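Local coordinates for protein enoyl-CoA hydratase (Geobacillus kaustophilus, PDB 2PPY) that probably catalyses the hydration of 2-enoyl-CoA thioesters in fatty acid beta-oxidation, at residues V103-L108 and E199-L204; G133-P138 and G182-V187; A20-H25 and K38-A43. One frame throughout, in Å; residues are numbered along the deposited sequence.

Contact 1: residues V103-L108 and E199-L204; sequences VYIACL and EYARKL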
# COMPACT_ATOMS: atom_id res chain seq x y z
N VAL A 103 2.67 0.01 -26.22
CA VAL A 103 1.87 -1.10 -25.74
C VAL A 103 2.63 -2.36 -26.17
O VAL A 103 2.92 -2.55 -27.35
CB VAL A 103 0.46 -1.11 -26.37
CG1 VAL A 103 -0.26 -2.42 -26.05
CG2 VAL A 103 -0.34 0.07 -25.86
N TYR A 104 2.98 -3.20 -25.20
CA TYR A 104 3.70 -4.43 -25.49
C TYR A 104 2.76 -5.63 -25.58
O TYR A 104 2.01 -5.93 -24.65
CB TYR A 104 4.76 -4.68 -24.41
CG TYR A 104 6.09 -4.00 -24.68
CD1 TYR A 104 6.19 -2.61 -24.75
CD2 TYR A 104 7.24 -4.75 -24.91
CE1 TYR A 104 7.41 -1.99 -25.04
CE2 TYR A 104 8.46 -4.14 -25.20
CZ TYR A 104 8.53 -2.76 -25.27
OH TYR A 104 9.73 -2.17 -25.57
N ILE A 105 2.79 -6.31 -26.73
CA ILE A 105 1.94 -7.47 -26.96
C ILE A 105 2.81 -8.71 -27.19
O ILE A 105 3.72 -8.69 -28.01
CB ILE A 105 1.06 -7.29 -28.22
CG1 ILE A 105 0.28 -5.98 -28.12
CG2 ILE A 105 0.08 -8.47 -28.36
CD1 ILE A 105 -0.52 -5.67 -29.37
N ALA A 106 2.52 -9.77 -26.45
CA ALA A 106 3.26 -11.02 -26.60
C ALA A 106 2.50 -11.88 -27.59
O ALA A 106 1.36 -12.27 -27.34
CB ALA A 106 3.35 -11.73 -25.26
N CYS A 107 3.13 -12.17 -28.73
CA CYS A 107 2.50 -13.00 -29.75
C CYS A 107 2.95 -14.44 -29.51
O CYS A 107 4.04 -14.83 -29.92
CB CYS A 107 2.92 -12.55 -31.15
SG CYS A 107 2.03 -13.40 -32.49
N LEU A 108 2.11 -15.22 -28.84
CA LEU A 108 2.45 -16.59 -28.51
C LEU A 108 2.00 -17.61 -29.56
O LEU A 108 0.81 -17.88 -29.71
CB LEU A 108 1.87 -16.93 -27.14
CG LEU A 108 2.20 -15.91 -26.04
CD1 LEU A 108 1.48 -16.29 -24.75
CD2 LEU A 108 3.72 -15.84 -25.82
N GLU A 199 -2.86 -7.08 -36.95
CA GLU A 199 -4.06 -6.32 -37.27
C GLU A 199 -4.50 -5.50 -36.06
O GLU A 199 -4.92 -4.35 -36.20
CB GLU A 199 -5.18 -7.27 -37.70
CG GLU A 199 -6.49 -6.59 -38.05
CD GLU A 199 -7.52 -7.58 -38.56
OE1 GLU A 199 -7.26 -8.23 -39.59
OE2 GLU A 199 -8.60 -7.70 -37.94
N TYR A 200 -4.38 -6.09 -34.88
CA TYR A 200 -4.75 -5.42 -33.63
C TYR A 200 -3.79 -4.26 -33.40
O TYR A 200 -4.22 -3.15 -33.08
CB TYR A 200 -4.68 -6.42 -32.47
CG TYR A 200 -5.10 -5.87 -31.12
CD1 TYR A 200 -4.24 -5.08 -30.36
CD2 TYR A 200 -6.34 -6.19 -30.57
CE1 TYR A 200 -4.60 -4.62 -29.09
CE2 TYR A 200 -6.72 -5.74 -29.30
CZ TYR A 200 -5.84 -4.96 -28.56
OH TYR A 200 -6.18 -4.54 -27.30
N ALA A 201 -2.50 -4.52 -33.57
CA ALA A 201 -1.49 -3.49 -33.38
C ALA A 201 -1.68 -2.37 -34.39
O ALA A 201 -1.54 -1.19 -34.05
CB ALA A 201 -0.09 -4.09 -33.52
N ARG A 202 -2.01 -2.73 -35.63
CA ARG A 202 -2.24 -1.72 -36.66
C ARG A 202 -3.32 -0.74 -36.23
O ARG A 202 -3.13 0.48 -36.33
CB ARG A 202 -2.64 -2.38 -37.99
CG ARG A 202 -1.48 -2.98 -38.77
CD ARG A 202 -1.90 -3.37 -40.19
NE ARG A 202 -2.74 -4.57 -40.24
CZ ARG A 202 -2.27 -5.81 -40.24
NH1 ARG A 202 -0.96 -6.03 -40.20
NH2 ARG A 202 -3.10 -6.84 -40.29
N LYS A 203 -4.45 -1.26 -35.74
CA LYS A 203 -5.54 -0.41 -35.29
C LYS A 203 -5.10 0.55 -34.19
O LYS A 203 -5.51 1.72 -34.16
CB LYS A 203 -6.72 -1.25 -34.79
CG LYS A 203 -7.52 -1.95 -35.88
CD LYS A 203 -8.79 -2.59 -35.30
CE LYS A 203 -9.67 -3.21 -36.38
NZ LYS A 203 -9.05 -4.39 -37.04
N LEU A 204 -4.26 0.07 -33.28
CA LEU A 204 -3.77 0.93 -32.20
C LEU A 204 -2.88 2.02 -32.77
O LEU A 204 -3.06 3.20 -32.48
CB LEU A 204 -2.97 0.12 -31.17
CG LEU A 204 -3.74 -0.84 -30.25
CD1 LEU A 204 -2.77 -1.48 -29.27
CD2 LEU A 204 -4.82 -0.07 -29.50
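I105 and Y200 meet at a slant where strand 103-108 packs against helix 193-205: the delta methyl of I105 lies 3.9 Å from Y200 CD1. With CG1 beside the backbone N (chi1 -53°) and CD1 extended beyond it, isoleucine offers its long branch to the helix. The same CD1 is 4.5 Å from A201 CB, a small side chain that leaves room for the helix to sit over the sheet. One turn further on, L204 CD1 meets V103 CG1 at 4.2 Å, the two side chains crossing at about a right angle. All these contacts are apolar, as suits a largely buried setting; of the touching residues only Y200 is partly exposed.

Around this first shell, A201 also rests on V55 and I57 of the adjacent strand 55-60, and T197 packs on I105. The Y200 ring stands edge-to-face with F127, while its OH hydrogen-bonds D165 of the second subunit. Tyrosine thus combines an aromatic flank for the core with a polar end for the subunit interface. Away from the strand, K203 NZ forms a salt bridge with E199 OE2 at 3.5 Å.

The axes of the two segments come within 10.7 Å and run nearly antiparallel, at 171°. Such a helix laid antiparallel over an inner strand of a mainly parallel sheet is in keeping with the alpha/beta core of the crotonase fold.

Contact 2: residues G133-P138 and G182-V187; sequences GKIGLP and GLVNRV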
# COMPACT_ATOMS: atom_id res chain seq x y z
N GLY A 133 0.45 -24.87 -28.09
CA GLY A 133 1.09 -25.80 -27.18
C GLY A 133 0.79 -25.63 -25.71
O GLY A 133 -0.37 -25.50 -25.31
N LYS A 134 1.84 -25.64 -24.90
CA LYS A 134 1.74 -25.52 -23.44
C LYS A 134 2.10 -24.15 -22.89
O LYS A 134 2.98 -23.47 -23.42
CB LYS A 134 2.66 -26.54 -22.75
CG LYS A 134 2.57 -27.97 -23.24
CD LYS A 134 3.65 -28.81 -22.56
CE LYS A 134 3.64 -30.26 -23.01
NZ LYS A 134 4.72 -31.04 -22.33
N ILE A 135 1.43 -23.76 -21.82
CA ILE A 135 1.71 -22.49 -21.17
C ILE A 135 1.61 -22.71 -19.66
O ILE A 135 0.63 -23.27 -19.17
CB ILE A 135 0.72 -21.38 -21.65
CG1 ILE A 135 1.02 -20.07 -20.92
CG2 ILE A 135 -0.72 -21.83 -21.43
CD1 ILE A 135 0.34 -18.87 -21.56
N GLY A 136 2.66 -22.30 -18.94
CA GLY A 136 2.69 -22.47 -17.50
C GLY A 136 4.06 -22.20 -16.89
O GLY A 136 4.97 -21.74 -17.58
N LEU A 137 4.20 -22.50 -15.60
CA LEU A 137 5.45 -22.28 -14.88
C LEU A 137 5.90 -23.57 -14.19
O LEU A 137 5.53 -23.83 -13.04
CB LEU A 137 5.25 -21.17 -13.85
CG LEU A 137 4.81 -19.79 -14.35
CD1 LEU A 137 4.46 -18.90 -13.16
CD2 LEU A 137 5.90 -19.15 -15.19
N PRO A 138 6.70 -24.40 -14.87
CA PRO A 138 7.17 -25.66 -14.30
C PRO A 138 8.47 -25.63 -13.49
O PRO A 138 9.02 -26.68 -13.18
CB PRO A 138 7.30 -26.55 -15.53
CG PRO A 138 7.82 -25.59 -16.55
CD PRO A 138 6.99 -24.34 -16.32
N GLY A 182 -8.01 -16.08 -17.90
CA GLY A 182 -7.47 -14.75 -18.10
C GLY A 182 -5.96 -14.67 -18.25
O GLY A 182 -5.39 -13.59 -18.14
N LEU A 183 -5.32 -15.81 -18.50
CA LEU A 183 -3.87 -15.84 -18.67
C LEU A 183 -3.46 -15.17 -19.99
O LEU A 183 -2.39 -14.58 -20.09
CB LEU A 183 -3.35 -17.28 -18.65
CG LEU A 183 -2.02 -17.54 -17.93
CD1 LEU A 183 -1.42 -18.83 -18.48
CD2 LEU A 183 -1.05 -16.40 -18.12
N VAL A 184 -4.31 -15.30 -21.01
CA VAL A 184 -4.06 -14.67 -22.31
C VAL A 184 -5.31 -13.85 -22.60
O VAL A 184 -6.37 -14.13 -22.03
CB VAL A 184 -3.85 -15.70 -23.45
CG1 VAL A 184 -2.64 -16.57 -23.13
CG2 VAL A 184 -5.10 -16.56 -23.65
N ASN A 185 -5.19 -12.85 -23.47
CA ASN A 185 -6.33 -12.00 -23.82
C ASN A 185 -7.07 -12.44 -25.07
O ASN A 185 -8.23 -12.09 -25.28
CB ASN A 185 -5.88 -10.55 -24.03
CG ASN A 185 -5.08 -10.02 -22.86
OD1 ASN A 185 -3.89 -10.32 -22.72
ND2 ASN A 185 -5.73 -9.24 -22.00
N ARG A 186 -6.39 -13.21 -25.92
CA ARG A 186 -6.99 -13.69 -27.16
C ARG A 186 -6.39 -15.01 -27.58
O ARG A 186 -5.22 -15.29 -27.32
CB ARG A 186 -6.72 -12.70 -28.31
CG ARG A 186 -7.28 -11.31 -28.14
CD ARG A 186 -8.68 -11.20 -28.70
NE ARG A 186 -9.08 -9.80 -28.80
CZ ARG A 186 -9.24 -9.00 -27.75
NH1 ARG A 186 -9.04 -9.45 -26.52
NH2 ARG A 186 -9.58 -7.73 -27.94
N VAL A 187 -7.21 -15.84 -28.22
CA VAL A 187 -6.76 -17.11 -28.75
C VAL A 187 -7.19 -17.06 -30.21
O VAL A 187 -8.39 -17.00 -30.50
CB VAL A 187 -7.42 -18.32 -28.06
CG1 VAL A 187 -7.26 -19.57 -28.93
CG2 VAL A 187 -6.76 -18.56 -26.70
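An extended side chain (chi1 179°) carries I135 CD1 outward to L183 and V184, with CG1 directed away from its own backbone N. L183 answers from the other segment with chi1 at -141°, well away from a staggered value, and its CD1 meets the isoleucine end to end. These residues belong to the crotonase fold: I135 lies on the short strand 135-136, which pairs in parallel with strand 111-113, and L183 follows helix 175-181, whose end is closed by a Schellman motif at G182.

The methyl-to-methyl approach, I135 CD1 to L183 CD1, is a snug 3.5 Å. I135 CG1 lies only slightly farther from the same leucine methyl, so L183 CD1 bears on the outer part of the isoleucine chain. V184 comes at a slant to I135, bringing CG1 to 4.1 Å from I135 CD1. Branched aliphatic residues suit this buried junction because they present several methyl surfaces without a polar group to satisfy.

Neighbouring elements enclose the cluster. I135 also packs on M128, L117 and A178, and L183 reaches L121 and A178. G182, with positive phi and two bonds back into the last helical turn, ends the helix; lacking a side chain, it fits this turn without crowding the carbonyl O of the residue before, and the chain leads on to L183.

The next two residues, N185 and R186, are polar and reach the second subunit: N185 ND2 hydrogen-bonds S161 OG, and R186 NH1 forms a salt bridge with D165, both residues of that subunit. R186 NH1 also donates to N185 O at 3.0 Å, with an N-H...O angle of 156°; the acceptor lies in the guanidinium plane, but the donor sits well above the carbonyl plane.

Contact 3: residues A20-H25 and K38-A43; sequences AEIHLH and KEFNAA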
# COMPACT_ATOMS: atom_id res chain seq x y z
N ALA A 20 6.85 -1.97 -33.79
CA ALA A 20 8.16 -2.60 -33.73
C ALA A 20 7.93 -4.06 -33.37
O ALA A 20 7.11 -4.37 -32.50
CB ALA A 20 9.03 -1.93 -32.67
N GLU A 21 8.62 -4.95 -34.05
CA GLU A 21 8.48 -6.37 -33.76
C GLU A 21 9.82 -6.89 -33.30
O GLU A 21 10.83 -6.73 -33.99
CB GLU A 21 8.04 -7.15 -35.00
CG GLU A 21 6.79 -6.63 -35.68
CD GLU A 21 6.22 -7.64 -36.67
OE1 GLU A 21 7.00 -8.44 -37.22
OE2 GLU A 21 4.99 -7.62 -36.90
N ILE A 22 9.84 -7.49 -32.12
CA ILE A 22 11.06 -8.05 -31.58
C ILE A 22 10.97 -9.55 -31.81
O ILE A 22 10.22 -10.25 -31.12
CB ILE A 22 11.20 -7.76 -30.07
CG1 ILE A 22 11.10 -6.25 -29.81
CG2 ILE A 22 12.53 -8.30 -29.57
CD1 ILE A 22 11.17 -5.86 -28.34
N HIS A 23 11.72 -10.04 -32.79
CA HIS A 23 11.71 -11.46 -33.10
C HIS A 23 12.80 -12.17 -32.32
O HIS A 23 13.95 -11.75 -32.32
CB HIS A 23 11.91 -11.69 -34.60
CG HIS A 23 10.73 -11.31 -35.43
ND1 HIS A 23 9.98 -12.24 -36.13
CD2 HIS A 23 10.16 -10.11 -35.67
CE1 HIS A 23 9.01 -11.62 -36.77
NE2 HIS A 23 9.09 -10.32 -36.51
N LEU A 24 12.42 -13.25 -31.64
CA LEU A 24 13.37 -14.02 -30.86
C LEU A 24 13.87 -15.23 -31.65
O LEU A 24 13.07 -16.02 -32.16
CB LEU A 24 12.70 -14.49 -29.56
CG LEU A 24 11.97 -13.43 -28.73
CD1 LEU A 24 11.35 -14.08 -27.50
CD2 LEU A 24 12.94 -12.33 -28.32
N HIS A 25 15.18 -15.37 -31.75
CA HIS A 25 15.80 -16.49 -32.45
C HIS A 25 17.09 -16.86 -31.72
O HIS A 25 18.18 -16.59 -32.19
CB HIS A 25 16.11 -16.13 -33.92
CG HIS A 25 16.83 -14.83 -34.09
ND1 HIS A 25 16.22 -13.71 -34.61
CD2 HIS A 25 18.11 -14.47 -33.83
CE1 HIS A 25 17.09 -12.72 -34.66
NE2 HIS A 25 18.24 -13.16 -34.20
N LYS A 38 20.40 -8.78 -22.11
CA LYS A 38 21.13 -7.53 -22.31
C LYS A 38 20.69 -6.95 -23.65
O LYS A 38 20.56 -5.73 -23.79
CB LYS A 38 22.64 -7.79 -22.28
CG LYS A 38 23.14 -8.20 -20.90
CD LYS A 38 24.55 -8.75 -20.90
CE LYS A 38 25.57 -7.71 -21.32
NZ LYS A 38 26.95 -8.28 -21.26
N GLU A 39 20.43 -7.82 -24.62
CA GLU A 39 19.98 -7.37 -25.93
C GLU A 39 18.51 -6.94 -25.88
O GLU A 39 18.13 -5.94 -26.49
CB GLU A 39 20.15 -8.47 -26.98
CG GLU A 39 21.58 -8.96 -27.17
CD GLU A 39 21.77 -9.69 -28.50
OE1 GLU A 39 20.93 -10.53 -28.84
OE2 GLU A 39 22.77 -9.41 -29.19
N PHE A 40 17.69 -7.70 -25.16
CA PHE A 40 16.27 -7.39 -25.03
C PHE A 40 16.12 -6.03 -24.34
O PHE A 40 15.27 -5.22 -24.71
CB PHE A 40 15.54 -8.47 -24.23
CG PHE A 40 14.04 -8.37 -24.29
CD1 PHE A 40 13.38 -8.49 -25.50
CD2 PHE A 40 13.30 -8.15 -23.14
CE1 PHE A 40 11.99 -8.40 -25.57
CE2 PHE A 40 11.90 -8.06 -23.19
CZ PHE A 40 11.25 -8.18 -24.41
N ASN A 41 16.95 -5.80 -23.33
CA ASN A 41 16.94 -4.54 -22.59
C ASN A 41 17.31 -3.38 -23.52
O ASN A 41 16.70 -2.31 -23.47
CB ASN A 41 17.95 -4.58 -21.44
CG ASN A 41 17.99 -3.29 -20.66
OD1 ASN A 41 17.04 -2.93 -19.98
ND2 ASN A 41 19.10 -2.57 -20.76
N ALA A 42 18.31 -3.60 -24.37
CA ALA A 42 18.75 -2.57 -25.31
C ALA A 42 17.64 -2.24 -26.31
O ALA A 42 17.45 -1.07 -26.67
CB ALA A 42 19.99 -3.04 -26.06
N ALA A 43 16.90 -3.26 -26.74
CA ALA A 43 15.81 -3.06 -27.68
C ALA A 43 14.73 -2.19 -27.04
O ALA A 43 14.18 -1.29 -27.68
CB ALA A 43 15.22 -4.41 -28.08
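Two branches of I22 converge on a single corner of the F40 ring: CD1 is 3.8 Å from F40 CE1, and CG2 is 4.0 Å from that same carbon. I22 can do this because chi1 (-56°) places CG1 beside the backbone N and CG2 beside the carbonyl carbon, so that both branches are turned to the helix. The aromatic side chain, in turn, leaves the helix at a slant and swings its far end nearer the strand, crossing I22 at about a right angle. Its ring is met obliquely by CD1.

A43, one turn after F40, faces the strand with only a methyl, and its CB lies 4.3 Å from I22 CD1. The small residue allows a close backbone approach, 7.9 Å between the CA atoms of I22 and A43. L11 of strand 11-16 packs against both I22 and F40, and V13 touches A43. The contact joins the first strand and the helix of the beta-alpha-beta unit formed by strand 19-24, helix 34-48 and strand 55-60.

E21 and H23, the residues flanking I22, bear polar side chains on the strand's other face. H23 NE2 donates to E21 OE1 over 2.9 Å, nearly straight at 166°, while E21 OE2 forms a salt bridge with R198 and H23 ND1 hydrogen-bonds D61. The chemistry is therefore divided by strand face: directional, partly charged bonds fix E21 and H23, whereas the helix is held to this strand by apolar packing, which depends on shape rather than on bond direction.

All three contacts reach the same mixed sheet. The centre of contact 1 lies about 17 Å from that of contact 2 and about 16 Å from that of contact 3, while the centres of contacts 2 and 3 are about 21 Å apart. Contact 2, nested in the chain loop that contact 1 closes, touches it twice: L108 CD1 lies 4.3 Å from I135 CD1, and Y200 CE2 lies 3.7 Å from R186 NH2. Y200 and R186 also share D165 of the second subunit, so both contacts border that interface. Contact 3 touches neither but is tied to the helix of contact 1 through the E21–R198 salt bridge.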